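Local coordinates for protein phosphatidylserine synthase (Haemophilus influenzae, PDB 3HSI) that belongs to the phospholipase D superfamily, enzymes of alpha/beta fold whose sequences usually carry two HKD motifs, at residues V152-A157 and A391-L396; V262-F267 and R385-D390; Y280-R285 and L453-L458; G367-D372 and K410-I415. One frame throughout, in Å; residues are numbered along the deposited sequence.

In the fold
Contact 1 lies deepest, its centre about 7 Å from the centre of the chain, and joins the two large beta-sheets through a buried tyrosine–asparagine hydrogen bond. Contacts 2 and 4 are buried too, each setting a helix against other parts of the PLD-like region by way of a tryptophan: the indole N-H meets a carboxylate directly in contact 2, through a water in contact 4. Contact 3, partly buried, uses a side-chain amide and a helix carbonyl at the chain terminus. Residues 385-390 run straight into strand 391-398 of contact 1, and Arg385 probably hydrogen-bonds to the 453-458 segment. Contacts 2 and 3 both touch the second subunit; contacts 1 and 4 do not.

Contact 1 (V152-A157 and A391-L396)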
loop_
_atom_site.group_PDB
_atom_site.type_symbol
_atom_site.label_atom_id
_atom_site.label_comp_id
_atom_site.label_asym_id
_atom_site.label_seq_id
_atom_site.Cartn_x
_atom_site.Cartn_y
_atom_site.Cartn_z
ATOM N N VAL C 152 -17.376 -10.197 27.464
ATOM C CA VAL C 152 -16.461 -10.147 26.336
ATOM C C VAL C 152 -15.585 -11.410 26.276
ATOM O O VAL C 152 -14.935 -11.773 27.258
ATOM C CB VAL C 152 -15.591 -8.891 26.342
ATOM C CG1 VAL C 152 -14.596 -8.931 25.199
ATOM C CG2 VAL C 152 -16.451 -7.638 26.197
ATOM N N LEU C 153 -15.580 -12.075 25.116
ATOM C CA LEU C 153 -14.615 -13.139 24.854
ATOM C C LEU C 153 -13.670 -12.610 23.780
ATOM O O LEU C 153 -14.073 -12.406 22.643
ATOM C CB LEU C 153 -15.325 -14.424 24.419
ATOM C CG LEU C 153 -14.503 -15.715 24.311
ATOM C CD1 LEU C 153 -13.797 -16.072 25.637
ATOM C CD2 LEU C 153 -15.375 -16.915 23.863
ATOM N N TYR C 154 -12.429 -12.354 24.160
ATOM C CA TYR C 154 -11.480 -11.718 23.259
ATOM C C TYR C 154 -10.417 -12.722 22.820
ATOM O O TYR C 154 -9.833 -13.417 23.655
ATOM C CB TYR C 154 -10.839 -10.496 23.921
ATOM C CG TYR C 154 -10.085 -9.605 22.945
ATOM C CD1 TYR C 154 -10.705 -8.498 22.354
ATOM C CD2 TYR C 154 -8.744 -9.886 22.593
ATOM C CE1 TYR C 154 -10.012 -7.694 21.440
ATOM C CE2 TYR C 154 -8.061 -9.103 21.694
ATOM C CZ TYR C 154 -8.696 -8.001 21.118
ATOM O OH TYR C 154 -8.005 -7.230 20.210
ATOM N N SER C 155 -10.153 -12.773 21.516
ATOM C CA SER C 155 -9.170 -13.695 20.973
ATOM C C SER C 155 -8.797 -13.339 19.544
ATOM O O SER C 155 -9.615 -12.782 18.792
ATOM C CB SER C 155 -9.719 -15.122 20.950
ATOM O OG SER C 155 -8.724 -15.987 20.455
ATOM N N GLY C 156 -7.585 -13.707 19.155
ATOM C CA GLY C 156 -7.159 -13.510 17.755
ATOM C C GLY C 156 -7.787 -14.540 16.808
ATOM O O GLY C 156 -7.641 -14.431 15.596
ATOM N N ALA C 157 -8.508 -15.521 17.372
ATOM C CA ALA C 157 -8.990 -16.713 16.628
ATOM C C ALA C 157 -10.186 -16.399 15.744
ATOM O O ALA C 157 -11.068 -15.628 16.142
ATOM C CB ALA C 157 -9.375 -17.814 17.599
ATOM N N ALA C 391 -7.334 -3.168 9.891
ATOM C CA ALA C 391 -8.042 -2.548 10.995
ATOM C C ALA C 391 -7.876 -3.435 12.216
ATOM O O ALA C 391 -8.149 -4.634 12.170
ATOM C CB ALA C 391 -9.507 -2.286 10.647
ATOM N N GLU C 392 -7.376 -2.842 13.299
ATOM C CA GLU C 392 -6.975 -3.590 14.485
ATOM C C GLU C 392 -7.608 -3.045 15.748
ATOM O O GLU C 392 -8.014 -1.866 15.804
ATOM C CB GLU C 392 -5.445 -3.533 14.663
ATOM C CG GLU C 392 -4.625 -3.854 13.403
ATOM C CD GLU C 392 -4.372 -5.347 13.247
ATOM O OE1 GLU C 392 -4.872 -6.142 14.080
ATOM O OE2 GLU C 392 -3.653 -5.733 12.305
ATOM N N ASN C 393 -7.670 -3.890 16.781
ATOM C CA ASN C 393 -8.009 -3.366 18.094
ATOM C C ASN C 393 -7.209 -4.018 19.236
ATOM O O ASN C 393 -6.380 -4.896 19.000
ATOM C CB ASN C 393 -9.516 -3.362 18.334
ATOM C CG ASN C 393 -10.087 -4.758 18.573
ATOM O OD1 ASN C 393 -9.453 -5.772 18.270
ATOM N ND2 ASN C 393 -11.314 -4.806 19.104
ATOM N N GLY C 394 -7.439 -3.558 20.458
ATOM C CA GLY C 394 -6.752 -4.091 21.606
ATOM C C GLY C 394 -7.440 -3.773 22.919
ATOM O O GLY C 394 -8.159 -2.765 23.044
ATOM N N LEU C 395 -7.239 -4.658 23.892
ATOM C CA LEU C 395 -7.571 -4.335 25.267
ATOM C C LEU C 395 -6.240 -4.189 26.000
ATOM O O LEU C 395 -5.481 -5.161 26.158
ATOM C CB LEU C 395 -8.461 -5.418 25.892
ATOM C CG LEU C 395 -9.742 -5.772 25.124
ATOM C CD1 LEU C 395 -10.525 -6.953 25.776
ATOM C CD2 LEU C 395 -10.655 -4.526 24.969
ATOM N N LEU C 396 -5.941 -2.966 26.404
ATOM C CA LEU C 396 -4.786 -2.736 27.250
ATOM C C LEU C 396 -5.178 -2.881 28.701
ATOM O O LEU C 396 -5.924 -2.065 29.243
ATOM C CB LEU C 396 -4.118 -1.370 27.003
ATOM C CG LEU C 396 -2.856 -1.117 27.856
ATOM C CD1 LEU C 396 -1.715 -2.124 27.528
ATOM C CD2 LEU C 396 -2.331 0.326 27.720
#
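Two torsions set up this meeting. Tyr154 swings its ring away from its own backbone N (chi1 -167°), straight across at the other strand, while Asn393 holds CG between its backbone N and carbonyl carbon (chi1 73°), which brings the amide round to the phenol. Tyr154 OH donates to Asn393 OD1 over 2.8 Å. The hydroxyl sits well above the carbonyl plane, 58° out of it, rather than on a lone pair, and Asn393 ND2 lies in the ring plane at the edge, 3.9 Å from Tyr154 CE1. Leu395 CG lies over one face of the ring, toward its rim, and its CD1 comes to 3.8 Å from Tyr154 CD1. Strands 151-155 and 391-398 belong to different sheets, and the link is made chiefly by side chains, the phenol oxygen also reaching the 393-394 backbone. Asn393 OD1 also accepts from the backbone N of Lys144, which by sequence is the lysine of the first HKD motif, and Asn393 ND2 is hydrogen-bonded to Tyr232 OH. Both ends of the buried amide are thus satisfied. With OD1 shared between Tyr154 and Lys144, the flip of the amide is probably fixed, and the buried polar groups are paired within the protein.

Contact 2 (V262-F267 and R385-D390); sequences VIEDLF and RAWRLD
Glu264 reaches from its helix to the indole of Trp387, and its atoms take up the contact one after another. CB merely launches the chain, with CG turned opposite the carbonyl carbon (chi1 -61°). CG passes the ring at 4.2 Å from Trp387 CZ2. The chain then runs on extended, putting CD 3.9 Å from Trp387 NE1, in the plane of the indole at its edge. At the tip, OE2 accepts the indole N-H, 2.8 Å from Trp387 NE1, with an N-H...O angle of 162°. It is the anti lone pair of OE2, pointing away from the other oxygen, that is used, and carboxylate and indole are nearly coplanar, 12° apart. OE1 turns to another chain, forming a salt bridge with Arg216 of the second subunit, whose side chain also packs on Trp387. The contact therefore sits at the dimer interface of this phospholipase D-type alpha/beta fold, where helix 258-268 lies on strands 374-378 and 391-398 and the loop between those strands carries Trp387. Ile263, the preceding residue of the helix, meets the far end of the same indole edge: its CG2 is 3.8 Å from Trp387 CH2. The loop has its own bracing. Arg385 grips Asp390 side-on, Arg385 NE to Asp390 OD2 at 3.1 Å and NH2 to OD1 at 2.9 Å, while Arg385 O receives the backbone N-H groups of Arg388, Leu389 and Asp390. Leu389 CD1 rests over one face of the guanidinium, 3.5 Å above its plane.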
loop_
_atom_site.group_PDB
_atom_site.type_symbol
_atom_site.label_atom_id
_atom_site.label_comp_id
_atom_site.label_asym_id
_atom_site.label_seq_id
_atom_site.Cartn_x
_atom_site.Cartn_y
_atom_site.Cartn_z
ATOM N N VAL C 262 0.201 3.333 21.035
ATOM C CA VAL C 262 0.302 2.647 22.322
ATOM C C VAL C 262 1.331 1.506 22.343
ATOM O O VAL C 262 2.164 1.416 23.238
ATOM C CB VAL C 262 -1.094 2.175 22.840
ATOM C CG1 VAL C 262 -0.939 1.171 23.977
ATOM C CG2 VAL C 262 -1.912 3.393 23.306
ATOM N N ILE C 263 1.308 0.638 21.349
ATOM C CA ILE C 263 2.343 -0.398 21.262
ATOM C C ILE C 263 3.786 0.179 21.226
ATOM O O ILE C 263 4.679 -0.246 22.003
ATOM C CB ILE C 263 2.043 -1.354 20.068
ATOM C CG1 ILE C 263 0.662 -2.008 20.293
ATOM C CG2 ILE C 263 3.181 -2.378 19.878
ATOM C CD1 ILE C 263 -0.019 -2.637 19.021
ATOM N N GLU C 264 4.010 1.163 20.354
ATOM C CA GLU C 264 5.323 1.796 20.263
ATOM C C GLU C 264 5.717 2.357 21.622
ATOM O O GLU C 264 6.847 2.190 22.059
ATOM C CB GLU C 264 5.347 2.902 19.185
ATOM C CG GLU C 264 5.035 2.352 17.776
ATOM C CD GLU C 264 4.995 3.416 16.682
ATOM O OE1 GLU C 264 5.472 4.536 16.938
ATOM O OE2 GLU C 264 4.495 3.133 15.557
ATOM N N ASP C 265 4.775 2.994 22.300
ATOM C CA ASP C 265 5.057 3.569 23.605
ATOM C C ASP C 265 5.251 2.517 24.712
ATOM O O ASP C 265 6.017 2.739 25.648
ATOM C CB ASP C 265 3.974 4.599 23.994
ATOM C CG ASP C 265 4.026 5.869 23.112
ATOM O OD1 ASP C 265 5.067 6.098 22.423
ATOM O OD2 ASP C 265 3.043 6.646 23.099
ATOM N N LEU C 266 4.545 1.401 24.612
ATOM C CA LEU C 266 4.739 0.288 25.530
ATOM C C LEU C 266 6.193 -0.213 25.431
ATOM O O LEU C 266 6.862 -0.369 26.439
ATOM C CB LEU C 266 3.708 -0.824 25.288
ATOM C CG LEU C 266 2.252 -0.644 25.786
ATOM C CD1 LEU C 266 1.343 -1.779 25.269
ATOM C CD2 LEU C 266 2.187 -0.647 27.316
ATOM N N PHE C 267 6.697 -0.381 24.216
ATOM C CA PHE C 267 8.070 -0.849 23.964
ATOM C C PHE C 267 9.101 0.154 24.472
ATOM O O PHE C 267 10.160 -0.234 24.960
ATOM C CB PHE C 267 8.320 -1.029 22.470
ATOM C CG PHE C 267 7.878 -2.358 21.905
ATOM C CD1 PHE C 267 8.730 -3.085 21.071
ATOM C CD2 PHE C 267 6.612 -2.859 22.150
ATOM C CE1 PHE C 267 8.320 -4.298 20.527
ATOM C CE2 PHE C 267 6.194 -4.075 21.599
ATOM C CZ PHE C 267 7.049 -4.788 20.788
ATOM N N ARG C 385 1.894 -4.921 7.756
ATOM C CA ARG C 385 0.446 -4.890 7.369
ATOM C C ARG C 385 -0.403 -4.233 8.448
ATOM O O ARG C 385 -1.257 -3.378 8.170
ATOM C CB ARG C 385 -0.140 -6.314 7.262
ATOM C CG ARG C 385 0.075 -7.047 5.978
ATOM C CD ARG C 385 -1.004 -8.119 5.827
ATOM N NE ARG C 385 -2.293 -7.515 5.475
ATOM C CZ ARG C 385 -2.615 -7.094 4.258
ATOM N NH1 ARG C 385 -1.740 -7.199 3.266
ATOM N NH2 ARG C 385 -3.806 -6.545 4.026
ATOM N N ALA C 386 -0.212 -4.718 9.679
ATOM C CA ALA C 386 -0.892 -4.174 10.860
ATOM C C ALA C 386 -0.575 -2.681 11.047
ATOM O O ALA C 386 -1.430 -1.905 11.465
ATOM C CB ALA C 386 -0.519 -4.971 12.092
ATOM N N TRP C 387 0.627 -2.257 10.681
ATOM C CA TRP C 387 0.987 -0.840 10.848
ATOM C C TRP C 387 0.448 0.114 9.784
ATOM O O TRP C 387 0.586 1.348 9.896
ATOM C CB TRP C 387 2.512 -0.677 10.958
ATOM C CG TRP C 387 2.938 -0.336 12.359
ATOM C CD1 TRP C 387 3.534 0.825 12.780
ATOM C CD2 TRP C 387 2.775 -1.154 13.527
ATOM N NE1 TRP C 387 3.750 0.776 14.141
ATOM C CE2 TRP C 387 3.289 -0.428 14.620
ATOM C CE3 TRP C 387 2.215 -2.422 13.757
ATOM C CZ2 TRP C 387 3.273 -0.936 15.929
ATOM C CZ3 TRP C 387 2.191 -2.920 15.054
ATOM C CH2 TRP C 387 2.726 -2.186 16.116
ATOM N N ARG C 388 -0.158 -0.418 8.735
ATOM C CA ARG C 388 -0.495 0.463 7.648
ATOM C C ARG C 388 -1.797 0.097 7.001
ATOM O O ARG C 388 -2.565 0.976 6.623
ATOM C CB ARG C 388 0.647 0.430 6.614
ATOM C CG ARG C 388 0.524 1.399 5.510
ATOM C CD ARG C 388 1.617 1.129 4.453
ATOM N NE ARG C 388 2.948 1.645 4.802
ATOM C CZ ARG C 388 3.892 0.971 5.470
ATOM N NH1 ARG C 388 3.673 -0.266 5.920
ATOM N NH2 ARG C 388 5.071 1.540 5.713
ATOM N N LEU C 389 -2.037 -1.199 6.845
ATOM C CA LEU C 389 -3.153 -1.646 6.018
ATOM C C LEU C 389 -4.393 -2.094 6.806
ATOM O O LEU C 389 -5.509 -1.731 6.438
ATOM C CB LEU C 389 -2.707 -2.741 5.050
ATOM C CG LEU C 389 -1.462 -2.414 4.209
ATOM C CD1 LEU C 389 -0.974 -3.637 3.439
ATOM C CD2 LEU C 389 -1.751 -1.246 3.260
ATOM N N ASP C 390 -4.212 -2.851 7.885
ATOM C CA ASP C 390 -5.377 -3.565 8.493
ATOM C C ASP C 390 -6.073 -2.822 9.634
ATOM O O ASP C 390 -5.485 -1.939 10.268
ATOM C CB ASP C 390 -4.990 -4.972 8.951
ATOM C CG ASP C 390 -4.419 -5.844 7.820
ATOM O OD1 ASP C 390 -4.745 -5.641 6.636
ATOM O OD2 ASP C 390 -3.650 -6.776 8.116
#

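Contact 3 (Y280-R285 and L453-L458)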
loop_
_atom_site.group_PDB
_atom_site.type_symbol
_atom_site.label_atom_id
_atom_site.label_comp_id
_atom_site.label_asym_id
_atom_site.label_seq_id
_atom_site.Cartn_x
_atom_site.Cartn_y
_atom_site.Cartn_z
ATOM N N TYR C 280 4.457 -14.878 13.217
ATOM C CA TYR C 280 5.624 -14.872 12.303
ATOM C C TYR C 280 6.610 -13.857 12.833
ATOM O O TYR C 280 6.205 -12.800 13.284
ATOM C CB TYR C 280 5.220 -14.451 10.859
ATOM C CG TYR C 280 3.801 -14.863 10.497
ATOM C CD1 TYR C 280 3.500 -16.195 10.215
ATOM C CD2 TYR C 280 2.750 -13.942 10.518
ATOM C CE1 TYR C 280 2.194 -16.611 9.931
ATOM C CE2 TYR C 280 1.429 -14.339 10.234
ATOM C CZ TYR C 280 1.164 -15.686 9.930
ATOM O OH TYR C 280 -0.126 -16.117 9.643
ATOM N N PHE C 281 7.899 -14.149 12.741
ATOM C CA PHE C 281 8.897 -13.144 13.008
ATOM C C PHE C 281 8.971 -12.123 11.873
ATOM O O PHE C 281 9.743 -12.291 10.927
ATOM C CB PHE C 281 10.267 -13.777 13.218
ATOM C CG PHE C 281 11.273 -12.821 13.710
ATOM C CD1 PHE C 281 11.299 -12.464 15.063
ATOM C CD2 PHE C 281 12.176 -12.239 12.835
ATOM C CE1 PHE C 281 12.228 -11.584 15.542
ATOM C CE2 PHE C 281 13.115 -11.334 13.301
ATOM C CZ PHE C 281 13.140 -11.006 14.654
ATOM N N ASN C 282 8.197 -11.049 11.988
ATOM C CA ASN C 282 8.166 -10.026 10.904
ATOM C C ASN C 282 7.762 -8.663 11.447
ATOM O O ASN C 282 6.737 -8.141 11.040
ATOM C CB ASN C 282 7.209 -10.459 9.756
ATOM C CG ASN C 282 7.271 -9.522 8.539
ATOM O OD1 ASN C 282 8.339 -9.034 8.174
ATOM N ND2 ASN C 282 6.118 -9.273 7.908
ATOM N N PHE C 283 8.579 -8.099 12.354
ATOM C CA PHE C 283 8.250 -6.825 13.012
ATOM C C PHE C 283 8.369 -5.655 12.048
ATOM O O PHE C 283 9.236 -5.656 11.171
ATOM C CB PHE C 283 9.121 -6.561 14.255
ATOM C CG PHE C 283 8.887 -7.529 15.367
ATOM C CD1 PHE C 283 7.664 -7.578 16.012
ATOM C CD2 PHE C 283 9.896 -8.377 15.790
ATOM C CE1 PHE C 283 7.424 -8.526 17.047
ATOM C CE2 PHE C 283 9.679 -9.292 16.819
ATOM C CZ PHE C 283 8.431 -9.378 17.442
ATOM N N PRO C 284 7.491 -4.661 12.211
ATOM C CA PRO C 284 7.702 -3.383 11.578
ATOM C C PRO C 284 9.079 -2.880 11.983
ATOM O O PRO C 284 9.526 -3.171 13.095
ATOM C CB PRO C 284 6.616 -2.483 12.194
ATOM C CG PRO C 284 5.717 -3.368 12.945
ATOM C CD PRO C 284 6.428 -4.629 13.235
ATOM N N ARG C 285 9.763 -2.159 11.083
ATOM C CA ARG C 285 11.074 -1.572 11.381
ATOM C C ARG C 285 11.067 -0.761 12.651
ATOM O O ARG C 285 12.023 -0.821 13.410
ATOM C CB ARG C 285 11.621 -0.693 10.193
ATOM N N LEU C 453 9.234 -6.584 -0.177
ATOM C CA LEU C 453 7.822 -6.410 -0.542
ATOM C C LEU C 453 6.906 -7.412 0.164
ATOM O O LEU C 453 5.856 -7.050 0.690
ATOM C CB LEU C 453 7.650 -6.490 -2.053
ATOM C CG LEU C 453 6.301 -6.159 -2.702
ATOM C CD1 LEU C 453 5.761 -4.828 -2.220
ATOM C CD2 LEU C 453 6.457 -6.138 -4.242
ATOM N N VAL C 454 7.327 -8.665 0.174
ATOM C CA VAL C 454 6.619 -9.719 0.872
ATOM C C VAL C 454 6.410 -9.395 2.360
ATOM O O VAL C 454 5.294 -9.538 2.872
ATOM C CB VAL C 454 7.341 -11.061 0.728
ATOM C CG1 VAL C 454 6.566 -12.126 1.436
ATOM C CG2 VAL C 454 7.540 -11.398 -0.754
ATOM N N LYS C 455 7.478 -8.962 3.032
ATOM C CA LYS C 455 7.411 -8.551 4.439
ATOM C C LYS C 455 6.446 -7.394 4.698
ATOM O O LYS C 455 5.703 -7.429 5.669
ATOM C CB LYS C 455 8.785 -8.163 4.981
ATOM C CG LYS C 455 9.768 -9.295 5.089
ATOM C CD LYS C 455 11.022 -8.779 5.781
ATOM C CE LYS C 455 12.247 -9.096 4.965
ATOM N NZ LYS C 455 13.496 -8.892 5.764
HETATM N N MSE C 456 6.474 -6.371 3.845
HETATM C CA MSE C 456 5.591 -5.192 4.008
HETATM C C MSE C 456 4.120 -5.453 3.716
HETATM O O MSE C 456 3.248 -4.784 4.269
HETATM C CB MSE C 456 6.062 -4.030 3.143
HETATM C CG MSE C 456 7.254 -3.309 3.705
HETATM SE SE MSE C 456 7.990 -2.078 2.402
HETATM C CE MSE C 456 7.922 -3.162 0.764
ATOM N N ILE C 457 3.826 -6.412 2.846
ATOM C CA ILE C 457 2.435 -6.591 2.444
ATOM C C ILE C 457 1.812 -7.908 2.865
ATOM O O ILE C 457 0.610 -8.024 2.903
ATOM C CB ILE C 457 2.242 -6.373 0.945
ATOM C CG1 ILE C 457 2.998 -5.121 0.487
ATOM C CG2 ILE C 457 0.758 -6.225 0.636
ATOM C CD1 ILE C 457 2.847 -4.840 -0.975
ATOM N N LEU C 458 2.630 -8.904 3.169
ATOM C CA LEU C 458 2.139 -10.159 3.717
ATOM C C LEU C 458 2.677 -10.293 5.129
ATOM O O LEU C 458 1.924 -10.269 6.095
ATOM C CB LEU C 458 2.590 -11.363 2.871
ATOM C CG LEU C 458 2.061 -11.483 1.430
ATOM C CD1 LEU C 458 2.587 -12.760 0.750
ATOM C CD2 LEU C 458 0.524 -11.432 1.370
#
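Asn282 and Lys455 bring the two backbones nearest, their CA atoms 6.7 Å apart. Residues 280-285 form an irregular segment in which Pro284 takes the N-cap position and Arg285 begins helix 285-296; residues 453-457 are the last part of the C-terminal helix, with Leu458 the final residue of the chain. Asn282 points its CB at the helix, and with CG opposite the backbone N (chi1 -173°) the amide reaches the helix backbone. Its ND2 donates to Lys455 O at 2.9 Å. The bond is nearly straight, 168° at the hydrogen, and lies in the carbonyl plane on a lone pair as well as in the plane of the asparagine amide. No amide four residues on exists to take this carbonyl, because the chain stops first, so the side chain supplies an N-H in its place. The other amide atom, OD1, lies against the lysine methylenes, 3.3 Å from Lys455 CB and 3.4 Å from Lys455 CG. Beyond CG the lysine chain bends off from the asparagine, and NZ is hydrogen-bonded to Asn334 OD1. Elsewhere on the same helix, Leu453 and Ile457 pack on Ile457 of the second subunit. Strand 273-277, this connecting loop, helix 285-296 and the parallel strand 300-306 make a beta-alpha-beta crossover of the PLD-like region, and the C-terminal helix docks on the loop that enters its helix.

Contact 4 (G367-D372 and K410-I415); sequences GVWVDD and KEQNQI
The indole of Trp369 has the amide nitrogen of Gln412 over one face and a carboxylate oxygen of Glu411 at its edge. Gln412 NE2 stands 3.0 Å above the ring plane on the five-membered ring, 3.1 Å from Trp369 CD1, and the amide is tilted 65° to the indole. NE2 and the indole NE1 are both donors, so their closeness is not a hydrogen bond. This is helix-on-sheet packing in the alpha/beta fold of the PLD-like region: the 410-415 part of helix 405-415 lies across strand 367-370, the axes of these short segments 12.3 Å apart at their closest. The spacing is bridged by side chains, with Gln412 extended beyond CG so that its amide reaches the ring. Ile415 adds a loose apolar touch, CD1 to Trp369 CH2, at the six-membered end. Glu411 OE1 lies in the ring plane near Trp369 CZ2, and its carboxylate forms a salt bridge with Arg174 on strand 171-179 of the other large sheet. That charge would help hold the carboxylate at the indole edge. Strand 367-370 leads to Asp371, by sequence the aspartate of the second HKD motif. The indole N-H itself is satisfied by a water, which accepts from Trp369 NE1 at 2.6 Å and donates to Glu411 OE1 at 2.8 Å.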
loop_
_atom_site.group_PDB
_atom_site.type_symbol
_atom_site.label_atom_id
_atom_site.label_comp_id
_atom_site.label_asym_id
_atom_site.label_seq_id
_atom_site.Cartn_x
_atom_site.Cartn_y
_atom_site.Cartn_z
ATOM N N GLY C 367 0.689 -11.154 21.490
ATOM C CA GLY C 367 0.629 -10.547 22.815
ATOM C C GLY C 367 1.850 -9.701 23.117
ATOM O O GLY C 367 2.918 -9.839 22.485
ATOM N N VAL C 368 1.678 -8.767 24.035
ATOM C CA VAL C 368 2.786 -7.919 24.522
ATOM C C VAL C 368 2.591 -7.819 26.011
ATOM O O VAL C 368 1.492 -7.578 26.474
ATOM C CB VAL C 368 2.802 -6.495 23.907
ATOM C CG1 VAL C 368 3.887 -5.655 24.575
ATOM C CG2 VAL C 368 3.029 -6.522 22.356
ATOM N N TRP C 369 3.656 -8.075 26.758
ATOM C CA TRP C 369 3.650 -7.881 28.179
ATOM C C TRP C 369 4.827 -6.972 28.554
ATOM O O TRP C 369 5.966 -7.232 28.178
ATOM C CB TRP C 369 3.835 -9.206 28.908
ATOM C CG TRP C 369 2.788 -10.254 28.787
ATOM C CD1 TRP C 369 1.861 -10.604 29.751
ATOM C CD2 TRP C 369 2.604 -11.190 27.700
ATOM N NE1 TRP C 369 1.102 -11.692 29.313
ATOM C CE2 TRP C 369 1.547 -12.074 28.073
ATOM C CE3 TRP C 369 3.225 -11.370 26.467
ATOM C CZ2 TRP C 369 1.108 -13.115 27.242
ATOM C CZ3 TRP C 369 2.795 -12.411 25.650
ATOM C CH2 TRP C 369 1.749 -13.265 26.037
ATOM N N VAL C 370 4.539 -5.935 29.324
ATOM C CA VAL C 370 5.553 -4.976 29.783
ATOM C C VAL C 370 5.734 -5.113 31.279
ATOM O O VAL C 370 4.787 -4.911 32.050
ATOM C CB VAL C 370 5.177 -3.539 29.393
ATOM C CG1 VAL C 370 6.184 -2.500 30.013
ATOM C CG2 VAL C 370 5.134 -3.455 27.852
ATOM N N ASP C 371 6.938 -5.521 31.679
ATOM C CA ASP C 371 7.262 -5.722 33.114
ATOM C C ASP C 371 6.086 -6.499 33.761
ATOM O O ASP C 371 5.611 -7.480 33.171
ATOM C CB ASP C 371 7.546 -4.376 33.795
ATOM C CG ASP C 371 8.616 -3.543 33.051
ATOM O OD1 ASP C 371 9.537 -4.108 32.440
ATOM O OD2 ASP C 371 8.535 -2.302 33.055
ATOM N N ASP C 372 5.580 -6.050 34.906
ATOM C CA ASP C 372 4.411 -6.674 35.546
ATOM C C ASP C 372 3.224 -5.710 35.571
ATOM O O ASP C 372 2.303 -5.850 36.388
ATOM C CB ASP C 372 4.762 -7.142 36.970
ATOM C CG ASP C 372 5.545 -6.079 37.752
ATOM O OD1 ASP C 372 5.819 -4.968 37.183
ATOM O OD2 ASP C 372 5.907 -6.345 38.932
ATOM N N LYS C 410 0.537 -18.038 34.845
ATOM C CA LYS C 410 -0.068 -19.312 34.513
ATOM C C LYS C 410 -0.312 -19.444 32.996
ATOM O O LYS C 410 0.030 -20.472 32.395
ATOM C CB LYS C 410 -1.370 -19.471 35.282
ATOM C CG LYS C 410 -2.211 -20.640 34.821
ATOM C CD LYS C 410 -3.470 -20.719 35.673
ATOM C CE LYS C 410 -3.847 -22.147 35.969
ATOM N NZ LYS C 410 -4.363 -22.794 34.746
ATOM N N GLU C 411 -0.894 -18.415 32.382
ATOM C CA GLU C 411 -1.089 -18.413 30.935
ATOM C C GLU C 411 0.273 -18.455 30.242
ATOM O O GLU C 411 0.454 -19.201 29.277
ATOM C CB GLU C 411 -1.929 -17.191 30.432
ATOM C CG GLU C 411 -2.247 -17.273 28.908
ATOM C CD GLU C 411 -2.616 -15.920 28.224
ATOM O OE1 GLU C 411 -2.025 -14.874 28.541
ATOM O OE2 GLU C 411 -3.504 -15.902 27.345
ATOM N N GLN C 412 1.245 -17.701 30.742
ATOM C CA GLN C 412 2.545 -17.666 30.036
ATOM C C GLN C 412 3.276 -19.028 30.133
ATOM O O GLN C 412 3.946 -19.430 29.195
ATOM C CB GLN C 412 3.435 -16.551 30.579
ATOM C CG GLN C 412 3.173 -15.153 29.996
ATOM C CD GLN C 412 3.999 -14.072 30.735
ATOM O OE1 GLN C 412 4.608 -14.354 31.742
ATOM N NE2 GLN C 412 3.981 -12.849 30.250
ATOM N N ASN C 413 3.142 -19.717 31.276
ATOM C CA ASN C 413 3.747 -21.034 31.453
ATOM C C ASN C 413 3.082 -22.106 30.601
ATOM O O ASN C 413 3.753 -23.018 30.143
ATOM C CB ASN C 413 3.767 -21.466 32.927
ATOM C CG ASN C 413 4.895 -20.794 33.712
ATOM O OD1 ASN C 413 5.904 -20.383 33.125
ATOM N ND2 ASN C 413 4.714 -20.642 35.021
ATOM N N GLN C 414 1.760 -22.006 30.420
ATOM C CA GLN C 414 1.064 -22.868 29.477
ATOM C C GLN C 414 1.604 -22.624 28.067
ATOM O O GLN C 414 1.936 -23.572 27.339
ATOM C CB GLN C 414 -0.440 -22.653 29.507
ATOM C CG GLN C 414 -1.193 -23.671 28.654
ATOM C CD GLN C 414 -0.769 -25.127 28.952
ATOM O OE1 GLN C 414 -1.007 -25.652 30.034
ATOM N NE2 GLN C 414 -0.136 -25.769 27.982
ATOM N N ILE C 415 1.699 -21.356 27.700
ATOM C CA ILE C 415 2.227 -20.989 26.394
ATOM C C ILE C 415 3.609 -21.596 26.137
ATOM O O ILE C 415 3.830 -22.182 25.071
ATOM C CB ILE C 415 2.229 -19.467 26.176
ATOM C CG1 ILE C 415 0.804 -18.982 25.962
ATOM C CG2 ILE C 415 3.057 -19.083 24.924
ATOM C CD1 ILE C 415 0.623 -17.492 26.208
HETATM O O HOH W 1 -0.121 -13.821 30.284
#